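Local structure of PR domain zinc finger protein 2 (Homo sapiens, 2QPW) at residues F57-V61 and A122-K126; T41-V45 and W99-N104; V70-M76 and C88-T92; P35-D39 and E135-V139. The protein methylates one specific lysine of histone H3 with S-adenosyl-L-methionine as methyl donor, through the PR methyltransferase domain that this chain represents. All blocks are in the same frame, centred on the assembly; numbering follows the deposited sequence.

All four contacts lie in the PR domain, which is related to the SET domain. Interactions 2 and 4 are close neighbours, with centres about 7 Å apart. Backbone bonds join them: Val45 O to Leu137 N and Arg42 O to Ser36 N. Segments 99-104 and 135-139 probably correspond to the two motifs that build the pseudoknot of SET domains; a backbone bond joins Asn104 and Val139. In relatives this region borders the cofactor site. Interaction 1 touches interaction 2 through Phe57 and Trp99. It touches interaction 3 where the Phe60 ring meets Tyr75, Ile89 and Ala91. Arg101 of interaction 2 reaches the carbonyls of Ala91 and Thr92 in interaction 3. Interactions 3 and 4 do not touch.

Interaction 1 of 4, residues F57-V61 and A122-K126; sequences FGPFV and AIYYK
Phe57 and Tyr125 form an antiparallel hydrogen-bonded pair, with Phe57 N donating to Tyr125 O at 2.8 Å and Tyr125 N to Phe57 O at 2.9 Å. After this pair the chain turns off at Gly58, and the peptide bond before Pro59 is cis. It then returns to 122-126, where Phe60 N donates to Ile123 O at 2.8 Å. A water carries the link one step further. It donates to Phe60 O and accepts from Ile123 N.

Tyr124 and Pro59 lie side by side and point the same way. Pro59 CB sits over one face of the tyrosine ring, 4.1 Å from its centroid and 24° off the normal, a CH-pi contact. The same CB also meets Ala122 CB at 3.8 Å. Tyr124 CG stands anti to its own carbonyl carbon (chi1 -69°), and this lays the ring along the Gly58-Pro59 peptide. Gly58 C is 3.5 Å from Tyr124 CE1. The phi of Gly58 is 133°, a conformation that calls for glycine.

In this PR domain the pairing adds the short strand 56-57 to the edge of a mixed sheet, next to strand 122-127. The side chains of Phe57 and Tyr125 share one face of that sheet. Phe57 and Trp99 meet there, their rings edge-to-face. Phe60 and Tyr125 slant across each other, with Phe60 CD1 3.7 Å from Tyr125 OH. This hydroxyl is hydrogen-bonded to Trp77 NE1, and the Trp77 ring also packs edge-to-face with Phe60.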
loop_
_atom_site.group_PDB
_atom_site.type_symbol
_atom_site.label_atom_id
_atom_site.label_comp_id
_atom_site.label_asym_id
_atom_site.label_seq_id
_atom_site.Cartn_x
_atom_site.Cartn_y
_atom_site.Cartn_z
ATOM N N PHE A 57 -4.908 8.441 4.763
ATOM C CA PHE A 57 -4.856 7.198 5.548
ATOM C C PHE A 57 -3.435 6.988 6.053
ATOM O O PHE A 57 -2.485 7.379 5.371
ATOM C CB PHE A 57 -5.207 6.025 4.664
ATOM C CG PHE A 57 -6.609 6.096 4.081
ATOM C CD1 PHE A 57 -6.796 6.344 2.720
ATOM C CD2 PHE A 57 -7.713 5.874 4.891
ATOM C CE1 PHE A 57 -8.098 6.376 2.160
ATOM C CE2 PHE A 57 -9.004 5.933 4.368
ATOM C CZ PHE A 57 -9.198 6.179 2.998
ATOM N N GLY A 58 -3.292 6.343 7.209
ATOM C CA GLY A 58 -1.961 6.050 7.747
ATOM C C GLY A 58 -1.815 6.392 9.243
ATOM O O GLY A 58 -2.807 6.689 9.918
ATOM N N PRO A 59 -0.580 6.360 9.768
ATOM C CA PRO A 59 0.651 6.180 8.991
ATOM C C PRO A 59 0.927 4.735 8.580
ATOM O O PRO A 59 0.550 3.793 9.300
ATOM C CB PRO A 59 1.744 6.604 9.978
ATOM C CG PRO A 59 1.142 6.302 11.348
ATOM C CD PRO A 59 -0.321 6.559 11.207
ATOM N N PHE A 60 1.670 4.572 7.483
ATOM C CA PHE A 60 2.319 3.281 7.152
ATOM C C PHE A 60 3.408 3.009 8.187
ATOM O O PHE A 60 4.258 3.872 8.416
ATOM C CB PHE A 60 2.904 3.360 5.708
ATOM C CG PHE A 60 3.543 2.076 5.189
ATOM C CD1 PHE A 60 2.882 1.299 4.231
ATOM C CD2 PHE A 60 4.830 1.683 5.597
ATOM C CE1 PHE A 60 3.468 0.114 3.719
ATOM C CE2 PHE A 60 5.438 0.506 5.086
ATOM C CZ PHE A 60 4.735 -0.289 4.162
ATOM N N VAL A 61 3.422 1.813 8.797
ATOM C CA VAL A 61 4.514 1.458 9.758
ATOM C C VAL A 61 5.239 0.148 9.396
ATOM O O VAL A 61 4.721 -0.668 8.635
ATOM C CB VAL A 61 4.047 1.421 11.267
ATOM C CG1 VAL A 61 3.279 2.733 11.640
ATOM C CG2 VAL A 61 3.190 0.167 11.555
ATOM N N ALA A 122 6.803 9.971 8.802
ATOM C CA ALA A 122 6.081 8.743 8.399
ATOM C C ALA A 122 5.350 8.935 7.074
ATOM O O ALA A 122 4.885 10.036 6.767
ATOM C CB ALA A 122 5.076 8.312 9.494
ATOM N N ILE A 123 5.180 7.841 6.335
ATOM C CA ILE A 123 4.419 7.867 5.079
ATOM C C ILE A 123 2.909 7.718 5.317
ATOM O O ILE A 123 2.491 6.796 6.014
ATOM C CB ILE A 123 4.944 6.760 4.124
ATOM C CG1 ILE A 123 6.429 7.019 3.805
ATOM C CG2 ILE A 123 4.099 6.655 2.839
ATOM C CD1 ILE A 123 6.705 8.303 3.002
ATOM N N TYR A 124 2.118 8.622 4.738
ATOM C CA TYR A 124 0.650 8.489 4.679
ATOM C C TYR A 124 0.257 8.356 3.198
ATOM O O TYR A 124 1.026 8.760 2.309
ATOM C CB TYR A 124 -0.016 9.740 5.268
ATOM C CG TYR A 124 0.164 9.876 6.769
ATOM C CD1 TYR A 124 -0.903 9.625 7.652
ATOM C CD2 TYR A 124 1.403 10.247 7.313
ATOM C CE1 TYR A 124 -0.718 9.750 9.062
ATOM C CE2 TYR A 124 1.583 10.382 8.695
ATOM C CZ TYR A 124 0.510 10.126 9.563
ATOM O OH TYR A 124 0.683 10.259 10.960
ATOM N N TYR A 125 -0.939 7.833 2.937
ATOM C CA TYR A 125 -1.462 7.702 1.564
ATOM C C TYR A 125 -2.638 8.681 1.454
ATOM O O TYR A 125 -3.498 8.724 2.368
ATOM C CB TYR A 125 -1.982 6.278 1.310
ATOM C CG TYR A 125 -0.939 5.161 1.197
ATOM C CD1 TYR A 125 0.445 5.442 1.118
ATOM C CD2 TYR A 125 -1.336 3.828 1.145
ATOM C CE1 TYR A 125 1.390 4.399 0.970
ATOM C CE2 TYR A 125 -0.410 2.790 0.997
ATOM C CZ TYR A 125 0.954 3.093 0.919
ATOM O OH TYR A 125 1.845 2.052 0.760
ATOM N N LYS A 126 -2.674 9.470 0.382
ATOM C CA LYS A 126 -3.760 10.443 0.169
ATOM C C LYS A 126 -4.461 10.102 -1.149
ATOM O O LYS A 126 -3.796 9.668 -2.099
ATOM C CB LYS A 126 -3.203 11.859 0.138
ATOM C CG LYS A 126 -4.281 12.933 0.108
ATOM C CD LYS A 126 -3.721 14.348 0.198
ATOM C CE LYS A 126 -3.765 14.891 1.590
ATOM N NZ LYS A 126 -3.385 16.348 1.536
HETATM O O HOH W 1 6.362 5.376 7.329
#

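Interaction 2 of 4, residues T41-V45 and W99-N104; sequences TRIGV and WLRYVN
Two groups of 41-45 approach Tyr102 O, neither strongly. Arg42 NH1 gives it a weak hydrogen bond of 3.3 Å, bent to 125° at the hydrogen. Gly44 CA lies 3.3 Å from the same Tyr102 O in a CA-H...O contact, with an angle of 161° at the hydrogen. A water in the plane of the Arg42 guanidinium, at its edge, accepts from NH1 at 2.9 Å and lies close to Arg101 O and Val103 O. Arg42 NE makes a further weak bond to Ile43 O. The arginine begins with CG between its backbone N and carbonyl carbon, and its chain bends at chi3 to bring NH1 to the carbonyls of Arg101 and Tyr102, at the end of the helix-like turn 99-102. Asn104 lies over one face of the guanidinium, the two planes 32° apart. It was modelled in two conformers, so this detail is less certain.

The apolar half is carried by Val45. Its CG2 packs on Val103 CG2 at 3.6 Å and rests against the Tyr102-Val103 peptide. Its CG1 meets Trp99 CZ3 at 3.8 Å. Ile43 CG2 touches Tyr102 CD1 at 3.7 Å. A second water joins Val45 N and Asn104 N.

Arg101 to Asn104 are consistent with the start of the RFxNH-type motif, part of the SET-domain pseudoknot. The turn lies buried between strand 43-47 and strand 122-127, where Leu100 and Val103 touch Tyr125. Ile43 and Val45 also pack on strand 31-35, and Asn104 leads into strand 104-119, bonded to Val139.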
loop_
_atom_site.group_PDB
_atom_site.type_symbol
_atom_site.label_atom_id
_atom_site.label_comp_id
_atom_site.label_asym_id
_atom_site.label_seq_id
_atom_site.Cartn_x
_atom_site.Cartn_y
_atom_site.Cartn_z
ATOM N N THR A 41 -3.533 -13.604 -6.281
ATOM C CA THR A 41 -2.800 -14.520 -5.355
ATOM C C THR A 41 -2.430 -13.814 -4.037
ATOM O O THR A 41 -1.884 -14.453 -3.095
ATOM C CB THR A 41 -1.524 -15.156 -5.993
ATOM O OG1 THR A 41 -0.496 -14.163 -6.123
ATOM C CG2 THR A 41 -1.856 -15.807 -7.354
ATOM N N ARG A 42 -2.729 -12.505 -3.969
ATOM C CA ARG A 42 -2.532 -11.718 -2.721
ATOM C C ARG A 42 -3.761 -10.913 -2.255
ATOM O O ARG A 42 -4.722 -10.708 -3.021
ATOM C CB ARG A 42 -1.252 -10.845 -2.772
ATOM C CG ARG A 42 -1.156 -9.821 -3.868
ATOM C CD ARG A 42 0.003 -8.825 -3.612
ATOM N NE ARG A 42 -0.410 -7.838 -2.593
ATOM C CZ ARG A 42 0.247 -6.720 -2.275
ATOM N NH1 ARG A 42 -0.248 -5.912 -1.339
ATOM N NH2 ARG A 42 1.358 -6.380 -2.901
ATOM N N ILE A 43 -3.746 -10.492 -0.986
ATOM C CA ILE A 43 -4.818 -9.678 -0.440
ATOM C C ILE A 43 -4.580 -8.232 -0.835
ATOM O O ILE A 43 -3.426 -7.773 -0.857
ATOM C CB ILE A 43 -4.935 -9.862 1.115
ATOM C CG1 ILE A 43 -5.372 -11.313 1.439
ATOM C CG2 ILE A 43 -5.864 -8.831 1.720
ATOM C CD1 ILE A 43 -6.743 -11.735 0.742
ATOM N N GLY A 44 -5.671 -7.534 -1.164
ATOM C CA GLY A 44 -5.650 -6.092 -1.480
ATOM C C GLY A 44 -6.701 -5.341 -0.635
ATOM O O GLY A 44 -7.270 -5.909 0.300
ATOM N N VAL A 45 -6.881 -4.037 -0.919
ATOM C CA VAL A 45 -7.759 -3.150 -0.143
ATOM C C VAL A 45 -8.770 -2.518 -1.097
ATOM O O VAL A 45 -8.389 -2.066 -2.175
ATOM C CB VAL A 45 -6.941 -2.002 0.538
ATOM C CG1 VAL A 45 -7.815 -1.172 1.453
ATOM C CG2 VAL A 45 -5.726 -2.610 1.332
ATOM N N TRP A 99 -2.807 -2.168 8.072
ATOM C CA TRP A 99 -3.560 -2.478 6.834
ATOM C C TRP A 99 -3.020 -1.797 5.564
ATOM O O TRP A 99 -3.231 -2.316 4.433
ATOM C CB TRP A 99 -5.085 -2.221 6.998
ATOM C CG TRP A 99 -5.449 -0.735 7.131
ATOM C CD1 TRP A 99 -5.609 -0.023 8.310
ATOM C CD2 TRP A 99 -5.749 0.184 6.062
ATOM N NE1 TRP A 99 -5.979 1.292 8.018
ATOM C CE2 TRP A 99 -6.088 1.424 6.652
ATOM C CE3 TRP A 99 -5.776 0.078 4.636
ATOM C CZ2 TRP A 99 -6.432 2.553 5.884
ATOM C CZ3 TRP A 99 -6.121 1.224 3.888
ATOM C CH2 TRP A 99 -6.439 2.423 4.504
ATOM N N LEU A 100 -2.285 -0.689 5.714
ATOM C CA LEU A 100 -1.672 -0.044 4.503
ATOM C C LEU A 100 -0.718 -0.933 3.735
ATOM O O LEU A 100 -0.595 -0.806 2.501
ATOM C CB LEU A 100 -1.002 1.308 4.840
ATOM C CG LEU A 100 -1.947 2.496 5.062
ATOM C CD1 LEU A 100 -2.597 2.448 6.489
ATOM C CD2 LEU A 100 -1.179 3.770 4.873
ATOM N N ARG A 101 -0.109 -1.897 4.432
ATOM C CA ARG A 101 0.746 -2.926 3.776
ATOM C C ARG A 101 0.056 -3.646 2.593
ATOM O O ARG A 101 0.681 -3.993 1.554
ATOM C CB ARG A 101 1.139 -3.990 4.811
ATOM C CG ARG A 101 1.941 -5.177 4.188
ATOM C CD ARG A 101 1.992 -6.376 5.066
ATOM N NE ARG A 101 2.853 -7.428 4.530
ATOM C CZ ARG A 101 2.474 -8.423 3.726
ATOM N NH1 ARG A 101 1.211 -8.564 3.303
ATOM N NH2 ARG A 101 3.372 -9.324 3.381
ATOM N N TYR A 102 -1.234 -3.886 2.762
ATOM C CA TYR A 102 -2.034 -4.654 1.786
ATOM C C TYR A 102 -2.501 -3.847 0.558
ATOM O O TYR A 102 -3.066 -4.436 -0.386
ATOM C CB TYR A 102 -3.224 -5.295 2.517
ATOM C CG TYR A 102 -2.773 -6.350 3.503
ATOM C CD1 TYR A 102 -2.582 -7.664 3.084
ATOM C CD2 TYR A 102 -2.487 -6.027 4.857
ATOM C CE1 TYR A 102 -2.130 -8.666 3.968
ATOM C CE2 TYR A 102 -2.015 -7.016 5.749
ATOM C CZ TYR A 102 -1.868 -8.327 5.303
ATOM O OH TYR A 102 -1.431 -9.313 6.141
ATOM N N VAL A 103 -2.303 -2.516 0.558
ATOM C CA VAL A 103 -2.609 -1.693 -0.648
ATOM C C VAL A 103 -1.614 -2.038 -1.775
ATOM O O VAL A 103 -0.377 -1.785 -1.669
ATOM C CB VAL A 103 -2.548 -0.179 -0.336
ATOM C CG1 VAL A 103 -2.731 0.686 -1.606
ATOM C CG2 VAL A 103 -3.560 0.196 0.776
ATOM N N ASN A 104 -2.131 -2.644 -2.840
ATOM C CA ASN A 104 -1.289 -3.023 -3.967
ATOM C C ASN A 104 -0.819 -1.815 -4.789
ATOM O O ASN A 104 -1.399 -0.738 -4.711
ATOM C CB ASN A 104 -2.023 -4.041 -4.860
ATOM C CG ASN A 104 -1.071 -4.983 -5.602
ATOM O OD1 ASN A 104 0.165 -4.858 -5.515
ATOM N ND2 ASN A 104 -1.650 -5.926 -6.366
HETATM O O HOH W 2 1.719 -3.741 -1.566
HETATM O O HOH W 3 -5.065 -3.021 -3.164
#

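Interaction 3 of 4, residues V70-M76 and C88-T92; sequences VKNNVYM and CIDAT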
loop_
_atom_site.group_PDB
_atom_site.type_symbol
_atom_site.label_atom_id
_atom_site.label_comp_id
_atom_site.label_asym_id
_atom_site.label_seq_id
_atom_site.Cartn_x
_atom_site.Cartn_y
_atom_site.Cartn_z
ATOM N N VAL A 70 17.036 -5.046 3.233
ATOM C CA VAL A 70 15.683 -5.248 2.679
ATOM C C VAL A 70 15.787 -5.952 1.318
ATOM O O VAL A 70 16.688 -5.664 0.548
ATOM C CB VAL A 70 14.872 -3.931 2.642
ATOM C CG1 VAL A 70 13.449 -4.163 2.114
ATOM C CG2 VAL A 70 14.801 -3.343 4.061
ATOM N N LYS A 71 14.867 -6.881 1.047
ATOM C CA LYS A 71 14.955 -7.790 -0.119
ATOM C C LYS A 71 13.887 -7.558 -1.209
ATOM O O LYS A 71 13.903 -8.226 -2.257
ATOM C CB LYS A 71 14.897 -9.252 0.352
ATOM C CG LYS A 71 14.666 -9.471 1.872
ATOM C CD LYS A 71 13.195 -9.313 2.351
ATOM C CE LYS A 71 12.871 -7.914 2.921
ATOM N NZ LYS A 71 12.155 -7.992 4.215
ATOM N N ASN A 72 12.983 -6.614 -0.984
ATOM C CA ASN A 72 12.002 -6.269 -2.004
ATOM C C ASN A 72 11.697 -4.768 -1.970
ATOM O O ASN A 72 12.091 -4.065 -1.007
ATOM C CB ASN A 72 10.740 -7.139 -1.868
ATOM C CG ASN A 72 9.901 -6.759 -0.657
ATOM O OD1 ASN A 72 9.131 -5.813 -0.709
ATOM N ND2 ASN A 72 10.082 -7.482 0.445
ATOM N N ASN A 73 11.034 -4.273 -3.014
ATOM C CA ASN A 73 10.611 -2.873 -3.075
ATOM C C ASN A 73 9.074 -2.755 -3.081
ATOM O O ASN A 73 8.506 -1.772 -3.592
ATOM C CB ASN A 73 11.181 -2.194 -4.337
ATOM C CG ASN A 73 12.692 -2.265 -4.422
ATOM O OD1 ASN A 73 13.388 -1.846 -3.509
ATOM N ND2 ASN A 73 13.210 -2.778 -5.548
ATOM N N VAL A 74 8.400 -3.778 -2.550
ATOM C CA VAL A 74 6.936 -3.850 -2.601
ATOM C C VAL A 74 6.287 -3.434 -1.261
ATOM O O VAL A 74 5.396 -2.584 -1.235
ATOM C CB VAL A 74 6.470 -5.277 -3.023
ATOM C CG1 VAL A 74 4.967 -5.387 -2.887
ATOM C CG2 VAL A 74 6.943 -5.568 -4.477
ATOM N N TYR A 75 6.783 -3.994 -0.163
ATOM C CA TYR A 75 6.192 -3.806 1.158
ATOM C C TYR A 75 6.992 -2.803 2.036
ATOM O O TYR A 75 7.010 -2.949 3.263
ATOM C CB TYR A 75 6.084 -5.183 1.839
ATOM C CG TYR A 75 5.132 -6.145 1.153
ATOM C CD1 TYR A 75 3.755 -5.887 1.152
ATOM C CD2 TYR A 75 5.590 -7.313 0.533
ATOM C CE1 TYR A 75 2.854 -6.758 0.572
ATOM C CE2 TYR A 75 4.646 -8.212 -0.096
ATOM C CZ TYR A 75 3.294 -7.900 -0.055
ATOM O OH TYR A 75 2.315 -8.739 -0.603
ATOM N N MET A 76 7.598 -1.780 1.409
ATOM C CA MET A 76 8.493 -0.832 2.104
ATOM C C MET A 76 8.491 0.575 1.506
ATOM O O MET A 76 8.204 0.752 0.311
ATOM C CB MET A 76 9.944 -1.375 2.126
ATOM C CG MET A 76 10.760 -1.160 0.820
ATOM S SD MET A 76 11.771 0.388 0.824
ATOM C CE MET A 76 12.685 0.267 -0.692
ATOM N N CYS A 88 14.908 2.077 5.546
ATOM C CA CYS A 88 13.731 1.430 4.933
ATOM C C CYS A 88 12.755 1.103 6.054
ATOM O O CYS A 88 13.170 0.610 7.120
ATOM C CB CYS A 88 14.127 0.131 4.226
ATOM S SG CYS A 88 15.229 0.398 2.836
ATOM N N ILE A 89 11.468 1.372 5.817
ATOM C CA ILE A 89 10.381 1.055 6.765
ATOM C C ILE A 89 9.698 -0.196 6.174
ATOM O O ILE A 89 8.991 -0.080 5.159
ATOM C CB ILE A 89 9.412 2.251 6.834
ATOM C CG1 ILE A 89 10.162 3.555 7.205
ATOM C CG2 ILE A 89 8.259 1.975 7.827
ATOM C CD1 ILE A 89 11.037 3.479 8.537
ATOM N N ASP A 90 9.980 -1.361 6.759
ATOM C CA ASP A 90 9.743 -2.651 6.097
ATOM C C ASP A 90 8.581 -3.414 6.752
ATOM O O ASP A 90 8.675 -3.821 7.924
ATOM C CB ASP A 90 11.011 -3.525 6.173
ATOM C CG ASP A 90 10.890 -4.810 5.367
ATOM O OD1 ASP A 90 9.944 -4.935 4.552
ATOM O OD2 ASP A 90 11.778 -5.688 5.524
ATOM N N ALA A 91 7.498 -3.587 5.992
ATOM C CA ALA A 91 6.309 -4.314 6.448
ATOM C C ALA A 91 6.168 -5.654 5.715
ATOM O O ALA A 91 5.074 -6.233 5.674
ATOM C CB ALA A 91 5.026 -3.453 6.276
ATOM N N THR A 92 7.261 -6.155 5.134
ATOM C CA THR A 92 7.246 -7.496 4.503
ATOM C C THR A 92 6.617 -8.560 5.437
ATOM O O THR A 92 5.782 -9.368 4.994
ATOM C CB THR A 92 8.669 -7.942 3.992
ATOM O OG1 THR A 92 9.157 -6.993 3.036
ATOM C CG2 THR A 92 8.604 -9.286 3.318
#
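Lys71 and Asp90 form a salt bridge, NZ to OD2 at 2.7 Å, using the syn lone pair of OD2. The lysine chain bends at chi2, chi3 and chi4 to reach it. Beside it Asn72 ND2 donates to Thr92 OG1 at 2.8 Å, with the hydroxyl oxygen in the amide plane. On the backbone, Ala91 N donates to Tyr75 O at 2.8 Å. Met76 and Asp90 form an antiparallel non-hydrogen-bonded pair. The contact thus closes the loop before strand 76-81 onto the end of strand 85-90, the middle strand of a three-stranded antiparallel sheet of the PR domain. Val70 CG2 packs on Cys88 CB at 3.5 Å.

Two Asx turns set these groups in place. Asn72 OD1 accepts from Val74 N and Tyr75 N, which fixes the amide with ND2 facing Thr92. Asp90 OD1 accepts from Thr92 OG1 at 2.7 Å on its syn lone pair, and from Thr92 N, which stands 54° out of the carboxylate plane. Farther out, Lys65 makes a second salt bridge to Asp90 OD2, and Arg101 lies against Tyr75 in a cation-pi contact.

The Thr92 hydroxyl thus donates a hydrogen bond to Asp90 and accepts one from Asn72. With two lysines and two Thr92 donors around its carboxylate, Asp90 is probably ionised.

Interaction 4 of 4, residues P35-D39 and E135-V139; sequences PSAVD and EELLV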
loop_
_atom_site.group_PDB
_atom_site.type_symbol
_atom_site.label_atom_id
_atom_site.label_comp_id
_atom_site.label_asym_id
_atom_site.label_seq_id
_atom_site.Cartn_x
_atom_site.Cartn_y
_atom_site.Cartn_z
ATOM N N PRO A 35 -9.245 -10.324 -1.624
ATOM C CA PRO A 35 -8.277 -10.601 -2.712
ATOM C C PRO A 35 -8.123 -9.479 -3.777
ATOM O O PRO A 35 -9.136 -8.903 -4.229
ATOM C CB PRO A 35 -8.826 -11.908 -3.326
ATOM C CG PRO A 35 -9.402 -12.622 -2.158
ATOM C CD PRO A 35 -10.007 -11.541 -1.255
ATOM N N SER A 36 -6.883 -9.153 -4.159
ATOM C CA SER A 36 -6.611 -8.072 -5.121
ATOM C C SER A 36 -7.066 -8.494 -6.520
ATOM O O SER A 36 -6.956 -9.661 -6.835
ATOM C CB SER A 36 -5.105 -7.794 -5.194
ATOM O OG SER A 36 -4.851 -6.719 -6.094
ATOM N N ALA A 37 -7.608 -7.586 -7.318
ATOM C CA ALA A 37 -7.915 -7.922 -8.735
ATOM C C ALA A 37 -6.663 -7.796 -9.606
ATOM O O ALA A 37 -6.540 -8.464 -10.660
ATOM C CB ALA A 37 -9.040 -7.003 -9.275
ATOM N N VAL A 38 -5.746 -6.918 -9.200
ATOM C CA VAL A 38 -4.434 -6.777 -9.885
ATOM C C VAL A 38 -3.556 -8.057 -9.778
ATOM O O VAL A 38 -2.923 -8.443 -10.752
ATOM C CB VAL A 38 -3.676 -5.489 -9.414
ATOM C CG1 VAL A 38 -2.335 -5.380 -10.063
ATOM C CG2 VAL A 38 -4.483 -4.241 -9.770
ATOM N N ASP A 39 -3.553 -8.720 -8.612
ATOM C CA ASP A 39 -2.856 -9.986 -8.366
ATOM C C ASP A 39 -3.723 -10.797 -7.399
ATOM O O ASP A 39 -3.680 -10.605 -6.186
ATOM C CB ASP A 39 -1.439 -9.757 -7.807
ATOM C CG ASP A 39 -0.697 -11.064 -7.499
ATOM O OD1 ASP A 39 -1.263 -12.164 -7.709
ATOM O OD2 ASP A 39 0.465 -10.995 -7.040
ATOM N N GLU A 135 -14.311 -0.310 -5.827
ATOM C CA GLU A 135 -13.041 -0.063 -6.568
ATOM C C GLU A 135 -11.824 -0.383 -5.679
ATOM O O GLU A 135 -11.844 -0.125 -4.467
ATOM C CB GLU A 135 -12.926 1.387 -7.130
ATOM C CG GLU A 135 -13.985 1.723 -8.223
ATOM C CD GLU A 135 -13.872 3.137 -8.844
ATOM O OE1 GLU A 135 -13.291 4.083 -8.230
ATOM O OE2 GLU A 135 -14.431 3.305 -9.971
ATOM N N GLU A 136 -10.774 -0.916 -6.295
ATOM C CA GLU A 136 -9.528 -1.289 -5.557
ATOM C C GLU A 136 -8.680 -0.042 -5.298
ATOM O O GLU A 136 -8.515 0.797 -6.204
ATOM C CB GLU A 136 -8.698 -2.350 -6.332
ATOM C CG GLU A 136 -7.460 -2.846 -5.535
ATOM C CD GLU A 136 -6.791 -4.118 -6.071
ATOM O OE1 GLU A 136 -7.135 -4.583 -7.193
ATOM O OE2 GLU A 136 -5.886 -4.663 -5.373
ATOM N N LEU A 137 -8.151 0.071 -4.071
ATOM C CA LEU A 137 -7.173 1.118 -3.740
ATOM C C LEU A 137 -5.797 0.701 -4.280
ATOM O O LEU A 137 -5.330 -0.403 -3.980
ATOM C CB LEU A 137 -7.084 1.365 -2.222
ATOM C CG LEU A 137 -8.051 2.376 -1.576
ATOM C CD1 LEU A 137 -9.484 1.958 -1.833
ATOM C CD2 LEU A 137 -7.747 2.500 -0.013
ATOM N N LEU A 138 -5.185 1.591 -5.065
ATOM C CA LEU A 138 -3.870 1.338 -5.726
ATOM C C LEU A 138 -2.939 2.539 -5.587
ATOM O O LEU A 138 -3.259 3.651 -5.993
ATOM C CB LEU A 138 -4.042 1.030 -7.222
ATOM C CG LEU A 138 -4.849 -0.220 -7.538
ATOM C CD1 LEU A 138 -5.076 -0.373 -9.074
ATOM C CD2 LEU A 138 -4.190 -1.529 -7.006
ATOM N N VAL A 139 -1.768 2.292 -5.025
ATOM C CA VAL A 139 -0.784 3.384 -4.793
ATOM C C VAL A 139 0.238 3.434 -5.929
ATOM O O VAL A 139 0.517 2.407 -6.586
ATOM C CB VAL A 139 -0.095 3.207 -3.398
ATOM C CG1 VAL A 139 0.871 1.986 -3.320
ATOM C CG2 VAL A 139 0.592 4.526 -2.914
#
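The flat group here is the Glu136 carboxylate, which reaches the turn at Ser36-Val38. Ala37 N comes from above its plane, 41° out of it, and donates to OE1 at 3.0 Å. Val38 N is divided between Glu136 OE1, at 3.4 Å, and Ser36 OG, and bonds weakly to both. Ser36 OG donates to the other oxygen, OE2. The modelled separation of 2.4 Å between Ser36 OG and Glu136 OE2 is very short, so its exact length is doubtful. Glu136 reaches the loop because its CG is anti to the backbone N (chi1 -175°) and the chain stays extended beyond it.

Val38 CG2 lies 3.7 Å from Glu136 OE1. The same methyl meets Leu138 CD2 tip to tip at 3.9 Å. Ser36 OG also receives a weak bond from Asp39 N, which, with that from Val38 N, may help to orient it.

Glu135 to Leu137 are consistent with the Glu-Glu-Leu part of the GEEL-type motif of SET domains. The contact ties it to the loop between strands 31-35 and 43-47, near Trp46 and Asn104. One sound and one weak backbone N-H bond, with a hydroxyl whose distance is doubtful, probably make up part of the solvation that the buried carboxylate would have in water.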